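PDB 6FOP: glycoside hydrolase family 81 from Clostridium thermocellum, which probably hydrolyses the beta-1,3-glucosidic linkages of glucans such as laminarin, as part of the bacterium's cellulosome. Local coordinates for residues A[51-55]-A[82-86]. Sequence-based numbering, arbitrary orientation. Where two conformers were deposited one is given.
Sequences LPIYA and FGAHK
Two backbone groups grip OH of Tyr-54: the amide of His-85 donates to it, N to OH 3.0 Å with a nearly straight N-H...O angle of 168°, and the carbonyl O of Ala-486 is its second hydrogen-bond partner. The phenol thus ties the loop after strand 80-82 to a part of the chain some 400 residues further on. With CG anti to its own carbonyl carbon (chi1 -69°), Tyr-54 sends its ring out from the strand to the loop backbone. At the ring edge, near its plane, Gly-83 O lies 3.3 Å from CE2 of Tyr-54, a close contact of carbonyl oxygen with aromatic C-H. CB of His-85 also lies in van der Waals contact with Tyr-54 OH, at 3.6 Å. The same CB meets CB of Pro-52, also at 3.6 Å, so the histidine methylene sits over both the proline CB and the phenol oxygen, which lie on the same side of it. The imidazole of His-85, its CG anti to the backbone N (chi1 168°), slants past Pro-52, with His-85 CG 4.0 Å from Pro-52 CB. Both ring nitrogens are hydrogen-bonded, ND1 to Thr-59 OG1 and NE2 to Glu-68 OE1, which fixes the rotation of the imidazole. The contact joins the edge strand 53-54 of an antiparallel sheet to the loop linking strand 80-82, in a second sheet, with strand 89-93 of the first; Pro-52 and His-85 both rest on Lys-61 of the adjacent strand 59-63.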
# COMPACT_ATOMS: atom_id res chain seq x y z
N LEU A 51 7.84 8.83 16.47
CA LEU A 51 6.42 9.14 16.67
C LEU A 51 5.73 7.82 16.98
O LEU A 51 6.38 6.76 17.01
CB LEU A 51 5.81 9.83 15.43
CG LEU A 51 6.01 11.35 15.36
CD1 LEU A 51 5.22 12.08 16.42
CD2 LEU A 51 7.47 11.77 15.38
N PRO A 52 4.43 7.84 17.27
CA PRO A 52 3.79 6.55 17.55
C PRO A 52 3.89 5.56 16.41
O PRO A 52 3.74 5.93 15.23
CB PRO A 52 2.34 6.95 17.87
CG PRO A 52 2.45 8.34 18.40
CD PRO A 52 3.48 8.96 17.49
N ILE A 53 4.08 4.29 16.78
CA ILE A 53 4.39 3.19 15.88
C ILE A 53 3.18 2.26 15.89
O ILE A 53 2.91 1.60 16.88
CB ILE A 53 5.64 2.42 16.35
CG1 ILE A 53 6.83 3.36 16.60
CG2 ILE A 53 5.98 1.30 15.37
CD1 ILE A 53 7.36 4.05 15.37
N TYR A 54 2.44 2.22 14.76
CA TYR A 54 1.19 1.49 14.71
C TYR A 54 1.41 0.12 14.10
O TYR A 54 1.29 -0.07 12.90
CB TYR A 54 0.09 2.30 13.98
CG TYR A 54 -0.35 3.52 14.77
CD1 TYR A 54 0.30 4.74 14.62
CD2 TYR A 54 -1.36 3.44 15.73
CE1 TYR A 54 -0.06 5.86 15.37
CE2 TYR A 54 -1.71 4.55 16.48
CZ TYR A 54 -1.07 5.76 16.28
OH TYR A 54 -1.46 6.82 17.06
N ALA A 55 1.81 -0.83 14.95
CA ALA A 55 2.08 -2.19 14.54
C ALA A 55 0.83 -3.03 14.39
O ALA A 55 0.61 -3.60 13.30
CB ALA A 55 3.06 -2.84 15.52
N PHE A 82 -11.07 6.58 15.83
CA PHE A 82 -9.72 6.66 16.38
C PHE A 82 -9.26 5.40 17.09
O PHE A 82 -10.03 4.77 17.82
CB PHE A 82 -9.63 7.83 17.35
CG PHE A 82 -10.00 9.16 16.75
CD1 PHE A 82 -9.08 9.92 16.05
CD2 PHE A 82 -11.27 9.69 16.96
CE1 PHE A 82 -9.43 11.16 15.52
CE2 PHE A 82 -11.62 10.92 16.43
CZ PHE A 82 -10.70 11.66 15.72
N GLY A 83 -8.00 5.05 16.84
CA GLY A 83 -7.26 4.05 17.62
C GLY A 83 -5.90 4.61 17.95
O GLY A 83 -4.86 4.09 17.50
N ALA A 84 -5.89 5.68 18.73
CA ALA A 84 -4.66 6.41 19.01
C ALA A 84 -3.74 5.63 19.92
O ALA A 84 -4.18 4.93 20.86
CB ALA A 84 -4.96 7.74 19.69
N HIS A 85 -2.45 5.77 19.69
CA HIS A 85 -1.46 5.23 20.62
C HIS A 85 -1.64 5.90 21.99
O HIS A 85 -1.77 7.12 22.08
CB HIS A 85 -0.04 5.47 20.12
CG HIS A 85 1.00 5.20 21.16
ND1 HIS A 85 1.33 3.93 21.58
CD2 HIS A 85 1.72 6.06 21.93
CE1 HIS A 85 2.21 4.02 22.57
NE2 HIS A 85 2.49 5.30 22.77
N LYS A 86 -1.61 5.08 23.04
CA LYS A 86 -1.50 5.56 24.42
C LYS A 86 -0.49 4.67 25.15
O LYS A 86 -0.28 3.52 24.80
CB LYS A 86 -2.87 5.58 25.13
CG LYS A 86 -3.58 4.24 25.10
CD LYS A 86 -4.49 3.97 26.26
CE LYS A 86 -5.38 2.81 25.97
NZ LYS A 86 -4.85 1.51 26.40